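Local coordinates for probable exosome complex exonuclease 2 (Pyrococcus abyssi, PDB 2PO1), which probably serves as the non-catalytic Rrp42 component of the archaeal RNA-degrading exosome, helping to shape the active site of its partner Rrp41, at residues C[31-36]-C[207-212]; C[199-204]-C[255-260]; C[147-152]-C[212-217]. All coordinates share one frame; numbering follows the deposited sequence.

Contact 1 of 3, residues C[31-36]-C[207-212]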
ATOM      1  N   ARG C  31      -2.912   3.959  44.054  1.00 32.79           N
ATOM      2  CA  ARG C  31      -3.023   2.523  43.922  1.00 32.29           C
ATOM      3  C   ARG C  31      -1.838   1.820  44.545  1.00 32.92           C
ATOM      4  O   ARG C  31      -0.758   2.417  44.627  1.00 34.28           O
ATOM      5  CB  ARG C  31      -2.999   2.175  42.454  1.00 30.00           C
ATOM      6  CG  ARG C  31      -4.317   2.156  41.812  1.00 27.75           C
ATOM      7  CD  ARG C  31      -4.091   1.429  40.540  1.00 26.35           C
ATOM      8  NE  ARG C  31      -3.411   2.242  39.540  1.00 22.76           N
ATOM      9  CZ  ARG C  31      -2.911   1.737  38.422  1.00 20.90           C
ATOM     10  NH1 ARG C  31      -3.032   0.440  38.167  1.00 19.64           N
ATOM     11  NH2 ARG C  31      -2.372   2.536  37.501  1.00 19.19           N
ATOM     12  N   GLY C  32      -2.035   0.565  44.967  1.00 32.59           N
ATOM     13  CA  GLY C  32      -0.944  -0.286  45.447  1.00 31.65           C
ATOM     14  C   GLY C  32      -0.176  -0.753  44.225  1.00 29.67           C
ATOM     15  O   GLY C  32      -0.644  -0.571  43.098  1.00 26.58           O
ATOM     16  N   PHE C  33       0.995  -1.360  44.433  1.00 29.62           N
ATOM     17  CA  PHE C  33       1.811  -1.853  43.299  1.00 27.79           C
ATOM     18  C   PHE C  33       1.094  -2.948  42.545  1.00 27.62           C
ATOM     19  O   PHE C  33       1.345  -3.176  41.332  1.00 25.34           O
ATOM     20  CB  PHE C  33       3.179  -2.363  43.795  1.00 28.46           C
ATOM     21  CG  PHE C  33       4.105  -1.259  44.323  1.00 29.24           C
ATOM     22  CD1 PHE C  33       5.305  -1.596  44.929  1.00 23.86           C
ATOM     23  CD2 PHE C  33       3.768   0.100  44.187  1.00 27.06           C
ATOM     24  CE1 PHE C  33       6.155  -0.607  45.387  1.00 27.63           C
ATOM     25  CE2 PHE C  33       4.603   1.083  44.669  1.00 28.12           C
ATOM     26  CZ  PHE C  33       5.808   0.733  45.252  1.00 28.09           C
ATOM     27  N   GLU C  34       0.190  -3.626  43.245  1.00 29.10           N
ATOM     28  CA  GLU C  34      -0.513  -4.780  42.644  1.00 29.92           C
ATOM     29  C   GLU C  34      -1.975  -4.502  42.312  1.00 29.82           C
ATOM     30  O   GLU C  34      -2.718  -5.411  41.943  1.00 30.59           O
ATOM     31  CB  GLU C  34      -0.325  -6.083  43.465  1.00 31.40           C
ATOM     32  CG  GLU C  34       1.122  -6.637  43.413  1.00 29.54           C
ATOM     33  CD  GLU C  34       1.317  -7.851  44.286  1.00 35.58           C
ATOM     34  OE1 GLU C  34       0.299  -8.340  44.852  1.00 34.17           O
ATOM     35  OE2 GLU C  34       2.496  -8.308  44.400  1.00 36.77           O
ATOM     36  N   ASP C  35      -2.376  -3.239  42.372  1.00 29.09           N
ATOM     37  CA  ASP C  35      -3.759  -2.921  42.095  1.00 27.94           C
ATOM     38  C   ASP C  35      -3.993  -2.501  40.656  1.00 25.40           C
ATOM     39  O   ASP C  35      -3.215  -1.737  40.096  1.00 23.81           O
ATOM     40  CB  ASP C  35      -4.203  -1.811  43.010  1.00 28.80           C
ATOM     41  CG  ASP C  35      -4.171  -2.230  44.436  1.00 32.14           C
ATOM     42  OD1 ASP C  35      -4.177  -3.444  44.689  1.00 34.38           O
ATOM     43  OD2 ASP C  35      -4.114  -1.368  45.288  1.00 33.15           O
ATOM     44  N   TYR C  36      -5.089  -3.001  40.094  1.00 24.82           N
ATOM     45  CA  TYR C  36      -5.642  -2.460  38.853  1.00 23.41           C
ATOM     46  C   TYR C  36      -6.393  -1.220  39.178  1.00 23.93           C
ATOM     47  O   TYR C  36      -6.911  -1.102  40.279  1.00 24.59           O
ATOM     48  CB  TYR C  36      -6.609  -3.477  38.235  1.00 23.26           C
ATOM     49  CG  TYR C  36      -5.855  -4.366  37.324  1.00 22.12           C
ATOM     50  CD1 TYR C  36      -5.021  -5.342  37.831  1.00 23.70           C
ATOM     51  CD2 TYR C  36      -5.922  -4.192  35.947  1.00 15.71           C
ATOM     52  CE1 TYR C  36      -4.283  -6.148  36.996  1.00 22.17           C
ATOM     53  CE2 TYR C  36      -5.206  -4.996  35.121  1.00 17.33           C
ATOM     54  CZ  TYR C  36      -4.381  -5.950  35.638  1.00 20.67           C
ATOM     55  OH  TYR C  36      -3.612  -6.740  34.816  1.00 21.44           O
ATOM     56  N   ILE C 207      11.201  -1.622  40.576  1.00 31.44           N
ATOM     57  CA  ILE C 207       9.878  -1.895  41.073  1.00 32.03           C
ATOM     58  C   ILE C 207       8.947  -2.237  39.912  1.00 29.98           C
ATOM     59  O   ILE C 207       8.883  -1.500  38.910  1.00 28.57           O
ATOM     60  CB  ILE C 207       9.343  -0.652  41.805  1.00 32.43           C
ATOM     61  CG1 ILE C 207      10.001  -0.511  43.168  1.00 35.50           C
ATOM     62  CG2 ILE C 207       7.877  -0.780  42.011  1.00 32.82           C
ATOM     63  CD1 ILE C 207       9.962   0.900  43.691  1.00 39.06           C
ATOM     64  N   LEU C 208       8.213  -3.347  40.045  1.00 29.15           N
ATOM     65  CA  LEU C 208       7.130  -3.660  39.119  1.00 27.11           C
ATOM     66  C   LEU C 208       5.802  -3.275  39.692  1.00 26.55           C
ATOM     67  O   LEU C 208       5.504  -3.525  40.850  1.00 27.70           O
ATOM     68  CB  LEU C 208       7.061  -5.136  38.727  1.00 26.34           C
ATOM     69  CG  LEU C 208       8.271  -5.974  38.309  1.00 30.88           C
ATOM     70  CD1 LEU C 208       7.865  -7.059  37.399  1.00 25.84           C
ATOM     71  CD2 LEU C 208       9.423  -5.205  37.692  1.00 26.71           C
ATOM     72  N   VAL C 209       4.967  -2.740  38.827  1.00 24.05           N
ATOM     73  CA  VAL C 209       3.712  -2.157  39.238  1.00 23.58           C
ATOM     74  C   VAL C 209       2.721  -2.693  38.191  1.00 23.72           C
ATOM     75  O   VAL C 209       2.952  -2.581  36.960  1.00 21.31           O
ATOM     76  CB  VAL C 209       3.980  -0.657  39.195  1.00 24.33           C
ATOM     77  CG1 VAL C 209       3.488   0.091  37.901  1.00 20.75           C
ATOM     78  CG2 VAL C 209       3.902   0.048  40.504  1.00 26.14           C
ATOM     79  N   VAL C 210       1.652  -3.315  38.649  1.00 23.74           N
ATOM     80  CA  VAL C 210       0.713  -3.900  37.719  1.00 23.51           C
ATOM     81  C   VAL C 210      -0.225  -2.815  37.182  1.00 22.68           C
ATOM     82  O   VAL C 210      -0.481  -1.784  37.842  1.00 22.51           O
ATOM     83  CB  VAL C 210      -0.095  -5.035  38.359  1.00 23.89           C
ATOM     84  CG1 VAL C 210      -1.071  -4.466  39.291  1.00 26.71           C
ATOM     85  CG2 VAL C 210      -0.884  -5.782  37.277  1.00 26.10           C
ATOM     86  N   ASP C 211      -0.711  -3.056  35.968  1.00 21.01           N
ATOM     87  CA  ASP C 211      -1.652  -2.165  35.297  1.00 19.87           C
ATOM     88  C   ASP C 211      -1.150  -0.727  35.289  1.00 20.33           C
ATOM     89  O   ASP C 211      -1.768   0.130  35.910  1.00 21.01           O
ATOM     90  CB  ASP C 211      -3.014  -2.238  35.954  1.00 20.08           C
ATOM     91  CG  ASP C 211      -4.047  -1.381  35.268  1.00 20.52           C
ATOM     92  OD1 ASP C 211      -4.925  -0.883  35.998  1.00 22.68           O
ATOM     93  OD2 ASP C 211      -3.996  -1.216  34.024  1.00 18.59           O
ATOM     94  N   PRO C 212      -0.084  -0.453  34.497  1.00 19.60           N
ATOM     95  CA  PRO C 212       0.570   0.847  34.458  1.00 20.52           C
ATOM     96  C   PRO C 212      -0.364   1.777  33.713  1.00 20.97           C
ATOM     97  O   PRO C 212      -0.928   1.367  32.725  1.00 21.84           O
ATOM     98  CB  PRO C 212       1.849   0.576  33.612  1.00 19.15           C
ATOM     99  CG  PRO C 212       1.524  -0.564  32.752  1.00 17.23           C
ATOM    100  CD  PRO C 212       0.529  -1.409  33.547  1.00 18.66           C
TER

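Contact 2 of 3, residues C[199-204]-C[255-260]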
ATOM      1  N   VAL C 199      -2.009 -10.227  32.346  1.00 19.89           N
ATOM      2  CA  VAL C 199      -1.724  -9.254  33.362  1.00 19.79           C
ATOM      3  C   VAL C 199      -0.381  -8.631  33.053  1.00 19.05           C
ATOM      4  O   VAL C 199       0.555  -9.343  32.772  1.00 22.27           O
ATOM      5  CB  VAL C 199      -1.765  -9.925  34.728  1.00 20.65           C
ATOM      6  CG1 VAL C 199      -1.265  -8.989  35.753  1.00 21.23           C
ATOM      7  CG2 VAL C 199      -3.234 -10.398  35.025  1.00 17.31           C
ATOM      8  N   THR C 200      -0.281  -7.311  33.115  1.00 18.81           N
ATOM      9  CA  THR C 200       0.884  -6.611  32.609  1.00 18.14           C
ATOM     10  C   THR C 200       1.491  -5.752  33.687  1.00 19.10           C
ATOM     11  O   THR C 200       0.790  -5.133  34.435  1.00 18.72           O
ATOM     12  CB  THR C 200       0.495  -5.772  31.391  1.00 18.74           C
ATOM     13  OG1 THR C 200       0.262  -6.653  30.289  1.00 16.57           O
ATOM     14  CG2 THR C 200       1.555  -4.830  31.059  1.00 14.27           C
ATOM     15  N   PHE C 201       2.812  -5.813  33.813  1.00 20.24           N
ATOM     16  CA  PHE C 201       3.561  -5.033  34.808  1.00 21.09           C
ATOM     17  C   PHE C 201       4.485  -4.066  34.099  1.00 21.37           C
ATOM     18  O   PHE C 201       5.075  -4.421  33.077  1.00 23.52           O
ATOM     19  CB  PHE C 201       4.418  -5.960  35.704  1.00 20.73           C
ATOM     20  CG  PHE C 201       3.618  -7.040  36.378  1.00 22.49           C
ATOM     21  CD1 PHE C 201       3.156  -8.149  35.650  1.00 23.73           C
ATOM     22  CD2 PHE C 201       3.293  -6.935  37.722  1.00 24.24           C
ATOM     23  CE1 PHE C 201       2.367  -9.127  36.267  1.00 22.81           C
ATOM     24  CE2 PHE C 201       2.510  -7.923  38.341  1.00 25.69           C
ATOM     25  CZ  PHE C 201       2.043  -9.003  37.609  1.00 21.10           C
ATOM     26  N   ALA C 202       4.636  -2.863  34.654  1.00 22.70           N
ATOM     27  CA  ALA C 202       5.679  -1.927  34.223  1.00 22.61           C
ATOM     28  C   ALA C 202       6.804  -2.069  35.215  1.00 23.59           C
ATOM     29  O   ALA C 202       6.566  -2.101  36.398  1.00 23.23           O
ATOM     30  CB  ALA C 202       5.149  -0.520  34.246  1.00 23.55           C
ATOM     31  N   LYS C 203       8.029  -2.211  34.733  1.00 23.25           N
ATOM     32  CA  LYS C 203       9.155  -2.085  35.614  1.00 23.75           C
ATOM     33  C   LYS C 203       9.581  -0.626  35.576  1.00 24.95           C
ATOM     34  O   LYS C 203       9.899  -0.075  34.498  1.00 24.93           O
ATOM     35  CB  LYS C 203      10.285  -2.994  35.173  1.00 24.86           C
ATOM     36  CG  LYS C 203      11.573  -2.799  35.930  1.00 25.77           C
ATOM     37  CD  LYS C 203      12.442  -4.031  35.789  1.00 27.71           C
ATOM     38  CE  LYS C 203      13.731  -3.852  36.575  1.00 24.43           C
ATOM     39  NZ  LYS C 203      14.516  -5.112  36.457  1.00 27.51           N
ATOM     40  N   ILE C 204       9.546   0.005  36.744  1.00 26.63           N
ATOM     41  CA  ILE C 204      10.007   1.392  36.933  1.00 27.69           C
ATOM     42  C   ILE C 204      11.093   1.383  37.997  1.00 29.34           C
ATOM     43  O   ILE C 204      10.823   1.117  39.168  1.00 30.44           O
ATOM     44  CB  ILE C 204       8.844   2.299  37.346  1.00 27.20           C
ATOM     45  CG1 ILE C 204       7.675   2.106  36.370  1.00 25.91           C
ATOM     46  CG2 ILE C 204       9.309   3.751  37.472  1.00 30.02           C
ATOM     47  CD1 ILE C 204       6.392   2.902  36.709  1.00 26.03           C
ATOM     48  N   GLU C 255       3.611 -15.233  39.093  1.00 26.13           N
ATOM     49  CA  GLU C 255       2.814 -15.562  40.227  1.00 28.67           C
ATOM     50  C   GLU C 255       1.708 -14.533  40.502  1.00 27.66           C
ATOM     51  O   GLU C 255       0.550 -14.877  40.704  1.00 28.19           O
ATOM     52  CB  GLU C 255       3.758 -15.789  41.396  1.00 29.11           C
ATOM     53  CG  GLU C 255       3.104 -15.828  42.644  1.00 35.35           C
ATOM     54  CD  GLU C 255       3.864 -16.693  43.599  1.00 42.85           C
ATOM     55  OE1 GLU C 255       4.965 -17.167  43.222  1.00 42.05           O
ATOM     56  OE2 GLU C 255       3.338 -16.898  44.718  1.00 50.75           O
ATOM     57  N   THR C 256       2.070 -13.264  40.482  1.00 28.21           N
ATOM     58  CA  THR C 256       1.141 -12.181  40.693  1.00 27.53           C
ATOM     59  C   THR C 256       0.104 -12.082  39.598  1.00 27.10           C
ATOM     60  O   THR C 256      -1.014 -11.765  39.890  1.00 28.11           O
ATOM     61  CB  THR C 256       1.917 -10.869  40.729  1.00 27.87           C
ATOM     62  OG1 THR C 256       2.939 -11.027  41.684  1.00 27.18           O
ATOM     63  CG2 THR C 256       1.027  -9.713  41.121  1.00 25.23           C
ATOM     64  N   ALA C 257       0.502 -12.312  38.336  1.00 27.27           N
ATOM     65  CA  ALA C 257      -0.389 -12.474  37.187  1.00 26.20           C
ATOM     66  C   ALA C 257      -1.564 -13.423  37.448  1.00 28.21           C
ATOM     67  O   ALA C 257      -2.729 -13.058  37.214  1.00 26.75           O
ATOM     68  CB  ALA C 257       0.408 -12.994  36.009  1.00 26.23           C
ATOM     69  N   PHE C 258      -1.244 -14.629  37.932  1.00 28.98           N
ATOM     70  CA  PHE C 258      -2.235 -15.678  38.173  1.00 31.00           C
ATOM     71  C   PHE C 258      -3.246 -15.203  39.163  1.00 31.36           C
ATOM     72  O   PHE C 258      -4.415 -15.557  39.090  1.00 32.33           O
ATOM     73  CB  PHE C 258      -1.589 -16.907  38.797  1.00 31.92           C
ATOM     74  CG  PHE C 258      -1.092 -17.880  37.793  1.00 33.19           C
ATOM     75  CD1 PHE C 258       0.250 -17.945  37.470  1.00 35.40           C
ATOM     76  CD2 PHE C 258      -1.974 -18.692  37.112  1.00 33.40           C
ATOM     77  CE1 PHE C 258       0.706 -18.833  36.496  1.00 33.87           C
ATOM     78  CE2 PHE C 258      -1.522 -19.576  36.179  1.00 30.61           C
ATOM     79  CZ  PHE C 258      -0.177 -19.651  35.875  1.00 32.63           C
ATOM     80  N   LYS C 259      -2.768 -14.406  40.112  1.00 32.00           N
ATOM     81  CA  LYS C 259      -3.598 -13.895  41.175  1.00 31.07           C
ATOM     82  C   LYS C 259      -4.478 -12.789  40.635  1.00 29.61           C
ATOM     83  O   LYS C 259      -5.663 -12.748  40.857  1.00 29.51           O
ATOM     84  CB  LYS C 259      -2.718 -13.344  42.281  1.00 32.21           C
ATOM     85  CG  LYS C 259      -3.499 -12.857  43.474  1.00 33.18           C
ATOM     86  CD  LYS C 259      -2.530 -12.384  44.551  1.00 39.70           C
ATOM     87  CE  LYS C 259      -1.607 -11.273  44.030  1.00 37.95           C
ATOM     88  NZ  LYS C 259      -0.624 -10.870  45.085  1.00 37.28           N
ATOM     89  N   LYS C 260      -3.879 -11.870  39.896  1.00 29.02           N
ATOM     90  CA  LYS C 260      -4.637 -10.769  39.366  1.00 29.09           C
ATOM     91  C   LYS C 260      -5.573 -11.282  38.256  1.00 27.98           C
ATOM     92  O   LYS C 260      -6.715 -10.803  38.110  1.00 27.55           O
ATOM     93  CB  LYS C 260      -3.659  -9.691  38.856  1.00 28.61           C
ATOM     94  CG  LYS C 260      -2.849  -9.118  40.043  1.00 30.28           C
ATOM     95  CD  LYS C 260      -3.568  -7.899  40.560  1.00 30.23           C
ATOM     96  CE  LYS C 260      -4.318  -8.146  41.743  1.00 32.34           C
ATOM     97  NZ  LYS C 260      -5.074  -6.906  42.160  1.00 29.22           N
TER

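Contact 3 of 3, residues C[147-152]-C[212-217]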
ATOM      1  N   ASP C 147      -9.608   4.701  23.853  1.00 16.95           N
ATOM      2  CA  ASP C 147      -8.985   5.744  24.686  1.00 19.35           C
ATOM      3  C   ASP C 147      -7.817   5.057  25.305  1.00 18.33           C
ATOM      4  O   ASP C 147      -8.000   4.083  25.980  1.00 19.23           O
ATOM      5  CB  ASP C 147      -9.934   6.168  25.809  1.00 19.09           C
ATOM      6  CG  ASP C 147      -9.869   7.650  26.122  1.00 23.96           C
ATOM      7  OD1 ASP C 147     -10.709   8.078  26.938  1.00 26.65           O
ATOM      8  OD2 ASP C 147      -9.031   8.404  25.569  1.00 22.41           O
ATOM      9  N   HIS C 148      -6.624   5.561  25.051  1.00 19.10           N
ATOM     10  CA  HIS C 148      -5.404   4.933  25.501  1.00 17.31           C
ATOM     11  C   HIS C 148      -4.944   5.696  26.732  1.00 18.62           C
ATOM     12  O   HIS C 148      -4.468   6.851  26.655  1.00 18.81           O
ATOM     13  CB  HIS C 148      -4.377   5.006  24.370  1.00 17.45           C
ATOM     14  CG  HIS C 148      -3.008   4.596  24.791  1.00 17.86           C
ATOM     15  ND1 HIS C 148      -2.768   3.889  25.948  1.00 17.72           N
ATOM     16  CD2 HIS C 148      -1.802   4.793  24.204  1.00 21.60           C
ATOM     17  CE1 HIS C 148      -1.472   3.670  26.052  1.00 20.46           C
ATOM     18  NE2 HIS C 148      -0.865   4.206  25.005  1.00 18.61           N
ATOM     19  N   ASP C 149      -5.141   5.090  27.908  1.00 18.45           N
ATOM     20  CA  ASP C 149      -4.616   5.695  29.102  1.00 18.81           C
ATOM     21  C   ASP C 149      -3.778   4.667  29.807  1.00 18.89           C
ATOM     22  O   ASP C 149      -3.778   4.614  31.032  1.00 19.98           O
ATOM     23  CB  ASP C 149      -5.698   6.153  30.051  1.00 19.03           C
ATOM     24  CG  ASP C 149      -5.185   7.224  31.017  1.00 24.53           C
ATOM     25  OD1 ASP C 149      -5.707   7.352  32.148  1.00 24.92           O
ATOM     26  OD2 ASP C 149      -4.256   7.980  30.608  1.00 25.20           O
ATOM     27  N   GLY C 150      -3.176   3.801  29.031  1.00 17.94           N
ATOM     28  CA  GLY C 150      -2.196   2.874  29.557  1.00 17.00           C
ATOM     29  C   GLY C 150      -2.749   1.488  29.657  1.00 16.69           C
ATOM     30  O   GLY C 150      -3.958   1.276  29.833  1.00 16.74           O
ATOM     31  N   ASN C 151      -1.840   0.510  29.645  1.00 16.29           N
ATOM     32  CA  ASN C 151      -2.230  -0.878  29.693  1.00 15.18           C
ATOM     33  C   ASN C 151      -3.236  -1.352  28.646  1.00 15.25           C
ATOM     34  O   ASN C 151      -4.193  -2.017  28.961  1.00 17.43           O
ATOM     35  CB  ASN C 151      -2.568  -1.322  31.150  1.00 17.48           C
ATOM     36  CG  ASN C 151      -2.439  -2.801  31.321  1.00 17.08           C
ATOM     37  OD1 ASN C 151      -1.868  -3.465  30.455  1.00 17.14           O
ATOM     38  ND2 ASN C 151      -2.911  -3.343  32.471  1.00 15.19           N
ATOM     39  N   LEU C 152      -2.985  -1.049  27.348  1.00 16.01           N
ATOM     40  CA  LEU C 152      -3.794  -1.578  26.316  1.00 14.93           C
ATOM     41  C   LEU C 152      -3.776  -3.099  26.320  1.00 16.18           C
ATOM     42  O   LEU C 152      -4.772  -3.729  26.068  1.00 17.17           O
ATOM     43  CB  LEU C 152      -3.284  -1.051  24.949  1.00 15.31           C
ATOM     44  CG  LEU C 152      -3.320   0.461  24.766  1.00 14.29           C
ATOM     45  CD1 LEU C 152      -2.786   0.841  23.388  1.00 17.05           C
ATOM     46  CD2 LEU C 152      -4.768   0.931  25.000  1.00 16.20           C
ATOM     47  N   PRO C 212      -0.084  -0.453  34.497  1.00 19.60           N
ATOM     48  CA  PRO C 212       0.570   0.847  34.458  1.00 20.52           C
ATOM     49  C   PRO C 212      -0.364   1.777  33.713  1.00 20.97           C
ATOM     50  O   PRO C 212      -0.928   1.367  32.725  1.00 21.84           O
ATOM     51  CB  PRO C 212       1.849   0.576  33.612  1.00 19.15           C
ATOM     52  CG  PRO C 212       1.524  -0.564  32.752  1.00 17.23           C
ATOM     53  CD  PRO C 212       0.529  -1.409  33.547  1.00 18.66           C
ATOM     54  N   SER C 213      -0.605   2.958  34.231  1.00 22.64           N
ATOM     55  CA  SER C 213      -1.352   3.989  33.502  1.00 21.80           C
ATOM     56  C   SER C 213      -0.383   4.556  32.473  1.00 21.03           C
ATOM     57  O   SER C 213       0.805   4.236  32.487  1.00 20.24           O
ATOM     58  CB  SER C 213      -1.709   5.119  34.437  1.00 22.43           C
ATOM     59  OG  SER C 213      -0.509   5.692  34.967  1.00 23.05           O
ATOM     60  N   LEU C 214      -0.873   5.444  31.619  1.00 20.54           N
ATOM     61  CA  LEU C 214      -0.046   6.043  30.572  1.00 21.29           C
ATOM     62  C   LEU C 214       1.109   6.778  31.213  1.00 22.53           C
ATOM     63  O   LEU C 214       2.254   6.642  30.778  1.00 21.45           O
ATOM     64  CB  LEU C 214      -0.878   7.036  29.808  1.00 21.27           C
ATOM     65  CG  LEU C 214      -0.797   7.192  28.311  1.00 25.33           C
ATOM     66  CD1 LEU C 214      -1.297   8.612  28.051  1.00 25.91           C
ATOM     67  CD2 LEU C 214       0.582   6.865  27.763  1.00 26.15           C
ATOM     68  N   ASP C 215       0.823   7.525  32.281  1.00 24.44           N
ATOM     69  CA  ASP C 215       1.866   8.292  32.953  1.00 25.81           C
ATOM     70  C   ASP C 215       2.954   7.335  33.465  1.00 25.46           C
ATOM     71  O   ASP C 215       4.114   7.657  33.395  1.00 24.57           O
ATOM     72  CB  ASP C 215       1.292   9.063  34.124  1.00 28.73           C
ATOM     73  CG  ASP C 215       0.532  10.299  33.681  1.00 34.64           C
ATOM     74  OD1 ASP C 215       0.884  10.855  32.602  1.00 39.08           O
ATOM     75  OD2 ASP C 215      -0.409  10.690  34.403  1.00 41.30           O
ATOM     76  N   GLU C 216       2.563   6.143  33.918  1.00 23.79           N
ATOM     77  CA  GLU C 216       3.570   5.157  34.324  1.00 23.35           C
ATOM     78  C   GLU C 216       4.270   4.557  33.103  1.00 22.23           C
ATOM     79  O   GLU C 216       5.488   4.347  33.120  1.00 22.49           O
ATOM     80  CB  GLU C 216       2.972   4.097  35.197  1.00 22.81           C
ATOM     81  CG  GLU C 216       2.776   4.582  36.621  1.00 24.60           C
ATOM     82  CD  GLU C 216       1.780   3.799  37.410  1.00 22.94           C
ATOM     83  OE1 GLU C 216       1.757   4.001  38.630  1.00 24.11           O
ATOM     84  OE2 GLU C 216       1.026   2.973  36.865  1.00 24.88           O
ATOM     85  N   GLU C 217       3.520   4.287  32.043  1.00 21.04           N
ATOM     86  CA  GLU C 217       4.155   3.783  30.815  1.00 19.58           C
ATOM     87  C   GLU C 217       5.118   4.785  30.260  1.00 20.91           C
ATOM     88  O   GLU C 217       6.157   4.423  29.718  1.00 21.68           O
ATOM     89  CB  GLU C 217       3.142   3.433  29.777  1.00 18.51           C
ATOM     90  CG  GLU C 217       2.311   2.224  30.134  1.00 18.98           C
ATOM     91  CD  GLU C 217       1.192   2.002  29.153  1.00 21.13           C
ATOM     92  OE1 GLU C 217       0.839   2.921  28.407  1.00 17.52           O
ATOM     93  OE2 GLU C 217       0.659   0.889  29.130  1.00 23.75           O
TER
HETATM   94  O   HOH W   1       2.136   3.739  26.387  1.00 33.72           O
HETATM   95  O   HOH W   2      -0.373   0.182  26.838  1.00 22.25           O

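Contact 1 of 3, residues C[31-36]-C[207-212]
The ring of F33 lies beside strand 207-210 and is met by two of its side chains. CG2 of I207 sits over one face, displaced toward the rim, in a CH-pi contact 4.1 Å from the ring centroid. CG2 of V209 approaches CD2 of F33 obliquely at 3.7 Å. Farther along, the CG2 branch of V210 meets Y36 CE1 at 3.4 Å, on a slant to the ring. That ring also carries D211: D211 CB stands 3.6 Å from the centroid of the Y36 ring, and the carboxylate lies nearly parallel to it (planes 15° apart), with D211 CG nearest CD2 rather than the centre. The backbones join through a single hydrogen bond of 2.7 Å from V210 N to F33 O, the latter within the type I turn G32-D35, which the D35 carboxylate supports by accepting from G32 N. At the polar edge, R31 closes on D211 end-on. Both NH1 (2.6 Å) and NH2 (2.9 Å) of R31 donate to D211 O, which lies in the guanidinium plane. R31 NH1 also donates to D35 O and makes a salt bridge to D211 OD1, so one nitrogen ties the turn to the residue just after the strand; the bend of the R31 chain at chi3 (-76°) helps bring the guanidinium there. The other D211 oxygen pairs with R37. The loop between helix 13-23 and strand 39-43 is thereby laid along an outer strand of the four-stranded sheet, with L22 of helix 13-23 against F33 and helix 247-275 beside E34 and Y36.

Contact 2 of 3, residues C[199-204]-C[255-260]
V199, F201 and A257 bury most of the surface where helix 247-275 packs on one face of the four-stranded antiparallel sheet, within the second 3' exoribonuclease family domain of this RNase PH-family protein. The axes of the short segments approach to 8.4 Å and run at 132°, obliquely and in a roughly antiparallel sense; the nearest backbones are those of V199 and A257. The small side chain of A257 is consistent with the close approach: V199 CB lies 4.0 Å from A257 CB. With CG1 anti to the backbone N (chi1 171°), V199 spreads both methyls over the helix, where CG1 and CG2 each reach CB of K260. The rest of the K260 chain bends away at chi2 and chi3, carrying its ammonium to E263 and to the backbone oxygen of E34. F201, two residues on, points to the same side of the sheet and presents its ring edge to T256 and to the backbone N of A257. No hydrogen bond joins the two segments, and the T256 hydroxyl is satisfied within its own helix by Y252 O. T256 CG2 lies near the plane of the F201 ring, 3.6 Å from F201 CE2.

Contact 3 of 3, residues C[147-152]-C[212-217]
P212 meets N151 first, its ring carbon CD lying 3.9 Å from N151 CB. S213 follows as the N-cap of helix 214-219; its CA makes a CA-H...O contact with D149 O. S213 OG accepts from E216 N and the E216 carboxylate from S213 N, a capping box. Here the backbones come close, G150 CA lying 3.6 Å from L214 N. L214 N donates a weak bond of 3.1 Å to D149 O. The start of helix 214-219, in the second family domain, is thus set against the first-domain loop between strand 135-147 and helix 152-166, where N151 is the N-cap. L214 crosses the H148 ring at about a right angle, CG over one face and offset toward the rim, while L152 CD1 covers the opposite face above the ring centre. One helical turn later, E217 reaches back with its chain extended beyond CG (chi2 173°). Its OE2 accepts from N151 N at 2.6 Å, the donor standing 47° out of the carboxylate plane, and also pairs with K223. Water 2 donates to E217 OE2 and accepts from L152 N; water 1 donates to E217 OE1 at 2.5 Å and bonds weakly to H148 NE2.

From the N terminus, loop 31-36 after helix 13-23 pairs with 207-212, so that contact 1 closes a loop of 170 intervening residues. Contact 3 closes a shorter one of 59, from 147-152, just ahead of helix 152-166, to 212-217. Contact 2 begins at 199-204 and ends on the last helix at 255-260. None nests: each pair of contacts crosses along the sequence. Contacts 1 and 2 use neighbouring strands, 207-210 and 197-204, of one sheet, and K259 NZ forms a salt bridge with E34 OE1 at 2.7 Å. Contacts 1 and 3 share P212, and N151 ND2 lies 2.8 Å from D211 OD2. They bring loops 31-36 and 147-152 to the segment that follows strand 197-204, while contact 2 packs the last helix on that sheet.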